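Long-range contacts in endonuclease 2 (Arabidopsis thaliana, PDB 4CXP), which cleaves RNA and single-stranded DNA, and less readily double-stranded DNA, to 5'-phosphorylated products, using three divalent metal ions: residues I60-A65 against L129-A134; G123-P128 against I208-G213. All blocks are in the same frame, centred on the assembly; numbering follows the deposited sequence.

Contact 1. Residues I60-A65 against L129-A134. With ZN (zinc ion), chain F.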
# COMPACT_ATOMS: atom_id res chain seq x y z
N ILE A 60 7.20 -5.30 -6.25
CA ILE A 60 8.07 -6.47 -6.26
C ILE A 60 7.56 -7.38 -7.37
O ILE A 60 6.37 -7.68 -7.41
CB ILE A 60 8.04 -7.25 -4.94
CG1 ILE A 60 8.60 -6.40 -3.81
CG2 ILE A 60 8.83 -8.53 -5.06
CD1 ILE A 60 8.26 -6.87 -2.42
N ASN A 61 8.47 -7.83 -8.23
CA ASN A 61 8.20 -8.85 -9.23
C ASN A 61 8.61 -10.22 -8.70
O ASN A 61 9.75 -10.39 -8.27
CB ASN A 61 9.02 -8.59 -10.49
CG ASN A 61 8.46 -7.49 -11.35
OD1 ASN A 61 7.26 -7.29 -11.42
ND2 ASN A 61 9.35 -6.77 -12.02
N THR A 62 7.72 -11.19 -8.77
CA THR A 62 7.99 -12.55 -8.32
C THR A 62 7.85 -13.53 -9.49
O THR A 62 7.25 -13.22 -10.53
CB THR A 62 6.96 -13.02 -7.27
OG1 THR A 62 5.67 -13.16 -7.89
CG2 THR A 62 6.88 -12.08 -6.12
N PRO A 63 8.36 -14.75 -9.30
CA PRO A 63 8.06 -15.85 -10.22
C PRO A 63 6.55 -16.18 -10.21
O PRO A 63 5.82 -15.70 -9.35
CB PRO A 63 8.89 -17.02 -9.68
CG PRO A 63 9.94 -16.37 -8.82
CD PRO A 63 9.28 -15.17 -8.23
N ASP A 64 6.12 -17.04 -11.13
CA ASP A 64 4.72 -17.49 -11.16
C ASP A 64 4.50 -18.53 -10.06
O ASP A 64 4.52 -19.75 -10.30
CB ASP A 64 4.37 -18.15 -12.51
CG ASP A 64 4.23 -17.18 -13.67
OD1 ASP A 64 4.61 -15.99 -13.58
OD2 ASP A 64 3.74 -17.65 -14.72
N ALA A 65 4.35 -18.05 -8.83
CA ALA A 65 4.10 -18.89 -7.68
C ALA A 65 3.55 -18.00 -6.58
O ALA A 65 3.32 -16.83 -6.78
CB ALA A 65 5.35 -19.66 -7.26
N LEU A 129 -1.38 -6.91 -5.88
CA LEU A 129 -0.76 -6.94 -7.21
C LEU A 129 0.46 -6.05 -7.35
O LEU A 129 1.04 -6.01 -8.41
CB LEU A 129 -1.78 -6.70 -8.31
CG LEU A 129 -2.80 -7.83 -8.49
CD1 LEU A 129 -3.80 -7.48 -9.56
CD2 LEU A 129 -2.13 -9.15 -8.83
N HIS A 130 0.89 -5.40 -6.27
CA HIS A 130 2.23 -4.82 -6.19
C HIS A 130 3.29 -5.82 -5.73
O HIS A 130 4.45 -5.46 -5.69
CB HIS A 130 2.25 -3.56 -5.32
CG HIS A 130 1.78 -2.35 -6.04
ND1 HIS A 130 2.56 -1.24 -6.22
CD2 HIS A 130 0.62 -2.09 -6.71
CE1 HIS A 130 1.91 -0.36 -6.95
NE2 HIS A 130 0.73 -0.85 -7.27
N VAL A 131 2.89 -7.05 -5.40
CA VAL A 131 3.84 -8.12 -5.05
C VAL A 131 3.32 -9.33 -5.82
O VAL A 131 2.57 -10.19 -5.29
CB VAL A 131 3.92 -8.42 -3.54
CG1 VAL A 131 4.99 -9.46 -3.26
CG2 VAL A 131 4.16 -7.14 -2.76
N SER A 132 3.61 -9.34 -7.12
CA SER A 132 3.01 -10.32 -8.00
C SER A 132 3.86 -10.53 -9.23
O SER A 132 5.07 -10.22 -9.23
CB SER A 132 1.55 -9.95 -8.29
OG SER A 132 1.45 -8.87 -9.16
N TYR A 133 3.28 -11.17 -10.24
CA TYR A 133 4.10 -11.87 -11.20
C TYR A 133 4.76 -10.92 -12.17
O TYR A 133 4.10 -10.12 -12.87
CB TYR A 133 3.30 -12.87 -12.01
CG TYR A 133 2.62 -13.99 -11.27
CD1 TYR A 133 2.85 -14.26 -9.90
CD2 TYR A 133 1.76 -14.83 -11.95
CE1 TYR A 133 2.22 -15.32 -9.28
CE2 TYR A 133 1.14 -15.89 -11.32
CZ TYR A 133 1.37 -16.13 -9.98
OH TYR A 133 0.74 -17.19 -9.38
N ALA A 134 6.06 -11.13 -12.36
CA ALA A 134 6.76 -10.45 -13.43
C ALA A 134 6.12 -10.74 -14.80
O ALA A 134 6.07 -9.87 -15.67
CB ALA A 134 8.21 -10.92 -13.47
ZN ZN F . -0.43 0.03 -8.82
O HOH W 1 0.78 0.66 -10.39

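Contact 2. Residues G123-P128 against I208-G213. With ZN (zinc ion), chain E; ZN (zinc ion), chain G.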
# COMPACT_ATOMS: atom_id res chain seq x y z
N GLY A 123 1.93 1.79 1.84
CA GLY A 123 0.70 1.49 1.15
C GLY A 123 0.87 0.52 0.00
O GLY A 123 0.17 -0.49 -0.08
N ASP A 124 1.80 0.80 -0.91
CA ASP A 124 1.95 -0.03 -2.08
C ASP A 124 2.29 -1.48 -1.73
O ASP A 124 1.82 -2.39 -2.41
CB ASP A 124 2.98 0.55 -3.06
CG ASP A 124 2.40 1.54 -4.05
OD1 ASP A 124 1.18 1.76 -3.99
OD2 ASP A 124 3.18 2.07 -4.85
N ILE A 125 3.10 -1.73 -0.70
CA ILE A 125 3.46 -3.10 -0.36
C ILE A 125 2.26 -3.89 0.14
O ILE A 125 2.35 -5.11 0.25
CB ILE A 125 4.65 -3.16 0.62
CG1 ILE A 125 5.36 -4.51 0.54
CG2 ILE A 125 4.22 -2.80 2.04
CD1 ILE A 125 6.70 -4.50 1.24
N HIS A 126 1.15 -3.22 0.44
CA HIS A 126 -0.09 -3.88 0.82
C HIS A 126 -1.06 -4.13 -0.32
O HIS A 126 -2.05 -4.83 -0.12
CB HIS A 126 -0.79 -3.11 1.96
CG HIS A 126 -0.15 -3.35 3.29
ND1 HIS A 126 0.93 -2.67 3.77
CD2 HIS A 126 -0.43 -4.30 4.22
CE1 HIS A 126 1.30 -3.18 4.93
NE2 HIS A 126 0.49 -4.18 5.24
N GLN A 127 -0.80 -3.58 -1.50
CA GLN A 127 -1.65 -3.86 -2.65
C GLN A 127 -1.20 -5.23 -3.18
O GLN A 127 -0.05 -5.38 -3.57
CB GLN A 127 -1.47 -2.74 -3.69
CG GLN A 127 -2.65 -2.46 -4.61
CD GLN A 127 -2.87 -3.49 -5.71
OE1 GLN A 127 -3.06 -4.67 -5.42
NE2 GLN A 127 -2.88 -3.05 -6.95
N PRO A 128 -2.07 -6.27 -3.15
CA PRO A 128 -1.60 -7.60 -3.56
C PRO A 128 -0.87 -7.63 -4.89
O PRO A 128 0.14 -8.33 -5.04
CB PRO A 128 -2.88 -8.42 -3.56
CG PRO A 128 -3.72 -7.76 -2.49
CD PRO A 128 -3.46 -6.29 -2.68
N ILE A 208 7.27 -9.36 5.72
CA ILE A 208 6.05 -9.98 6.24
C ILE A 208 4.87 -9.58 5.36
O ILE A 208 4.02 -10.40 4.99
CB ILE A 208 5.81 -9.51 7.72
CG1 ILE A 208 6.96 -9.96 8.63
CG2 ILE A 208 4.46 -10.01 8.23
CD1 ILE A 208 7.20 -11.45 8.67
N TYR A 209 4.80 -8.30 5.05
CA TYR A 209 3.67 -7.73 4.35
C TYR A 209 3.65 -8.18 2.90
O TYR A 209 2.60 -8.48 2.33
CB TYR A 209 3.67 -6.20 4.45
CG TYR A 209 4.02 -5.65 5.82
CD1 TYR A 209 3.77 -6.36 6.99
CD2 TYR A 209 4.61 -4.41 5.95
CE1 TYR A 209 4.12 -5.89 8.23
CE2 TYR A 209 4.96 -3.91 7.20
CZ TYR A 209 4.70 -4.66 8.33
OH TYR A 209 5.03 -4.17 9.58
N ALA A 210 4.83 -8.25 2.29
CA ALA A 210 4.95 -8.72 0.93
C ALA A 210 4.56 -10.18 0.80
O ALA A 210 3.91 -10.58 -0.15
CB ALA A 210 6.36 -8.48 0.41
N SER A 211 4.97 -11.01 1.76
CA SER A 211 4.62 -12.43 1.72
C SER A 211 3.12 -12.65 1.82
O SER A 211 2.57 -13.49 1.10
CB SER A 211 5.37 -13.19 2.81
OG SER A 211 6.71 -13.33 2.46
N GLU A 212 2.44 -11.87 2.65
CA GLU A 212 0.97 -11.90 2.70
C GLU A 212 0.39 -11.50 1.36
O GLU A 212 -0.63 -12.03 0.92
CB GLU A 212 0.45 -10.90 3.74
CG GLU A 212 0.78 -11.18 5.21
CD GLU A 212 0.58 -9.99 6.12
OE1 GLU A 212 0.43 -8.86 5.61
OE2 GLU A 212 0.56 -10.19 7.37
N GLY A 213 1.00 -10.49 0.74
CA GLY A 213 0.48 -9.91 -0.48
C GLY A 213 0.51 -10.83 -1.66
O GLY A 213 -0.48 -10.91 -2.39
ZN ZN E . 3.02 3.77 -6.17
ZN ZN G . -0.21 2.99 -4.92

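Contact 1. Residues I60-A65 against L129-A134
Thr62 to Ala65 wrap one face and part of the edge of the Tyr133 ring, mostly with backbone atoms. Asp64 CA stands 3.7 Å from the ring centroid and almost on the ring normal, a CH-pi contact over the face. The Asp64 carboxylate is stacked against the ring as well, with the planes 22° apart and OD1 3.5 Å from Tyr133 CD2. Asp64 OD1 is also hydrogen-bonded to Ser135 OG, which probably limits the turning of the carboxylate. At the ring edge, near its plane, Ala65 O comes to 3.1 Å from Tyr133 CE1.

An inverse gamma turn centred on Asp64 curls the chain round the ring. Pro63 O is gripped twice, by Ala65 N and by Thr62 OG1, from opposite faces of its plane. Thr62 OG1 can do this because it sits between its own N and carbonyl carbon (chi1 68°).

Before the turn, 60-62 and 131-133 pair as parallel strands. Ile60 N donates to His130 O at 2.8 Å and Ser132 N to Ile60 O. Thr62 N then bonds Ser132 O at 2.9 Å, and Ala134 N bonds Thr62 O in its carbonyl plane. Ile60 and Val131 lie side by side, CD1 to CG2 4.1 Å.

His130 NE2 binds a zinc ion at 2.1 Å, and its ND1 is held by His58 O. His154, Asp158 and a water also bind this zinc. The residue that leads into strand 131-133 thus supplies one metal ligand of the S1/P1 nuclease zinc cluster.

Contact 2. Residues G123-P128 against I208-G213
Asp124 to Gln127 form a type I beta turn beside helix 206-221, and the backbones come closest where Pro128 CA lies 4.4 Å from Gly213 CA. No hydrogen bond joins the two segments. Gly213 has no side chain here, and a CB would point toward the turn. Pro128 CB rests on Gly213 O at 3.7 Å.

Ile125 reaches the helix with both branches. Its CG1 is anti to the backbone N (chi1 -158°), which sends CD1 to Ala210 CB at 4.1 Å. The CG2 branch lies at the edge of the Tyr209 ring, 4.2 Å from Tyr209 CB. Val85, Ala86 and Ile89 of helix 85-96 also touch Ile125.

The turn starts at the zinc cluster of the S1/P1 nuclease fold. Asp124 bridges two zinc ions, one on each carboxylate oxygen. OD1 shares its zinc with Trp1 and His6; OD2 shares the other with Asp45, His58 and His120.

The His126 ring meets Tyr209 obliquely, with planes at 31° and His126 CE1 3.7 Å from Tyr209 CD2. His126 ND1 is hydrogen-bonded to Met122 O, which probably limits the rotation of the ring, and NE2 has a hydrogen bond of its own elsewhere in the structure. With the imidazole cut back to an alanine, Met122 O is likely to lose this partner and a gap to open beside Tyr209. Glu212 OE1 forms salt bridges with Arg246 and Arg253 of helix 233-262.

The centres of the two contacts are 11 Å apart, and the contacts touch. Along the chain their segments alternate: 60-65, 123-128, 129-134, 208-213. The turn of contact 2 runs directly into the 129-134 segment of contact 1, so helix 111-124 leads to strand 131-133. His130 CB packs on Asp124 O at 3.2 Å. Helix 206-221 forms one side of contact 2 and also packs against contact 1: Ile60 CD1 meets Ala210 CB at 3.8 Å, and Val131 CG1 lies near Ala210 O. Contact 2 is more central and buried; contact 1 extends outward. Asp124 and His130 lie close in sequence, and together they provide ligands for all three zinc ions.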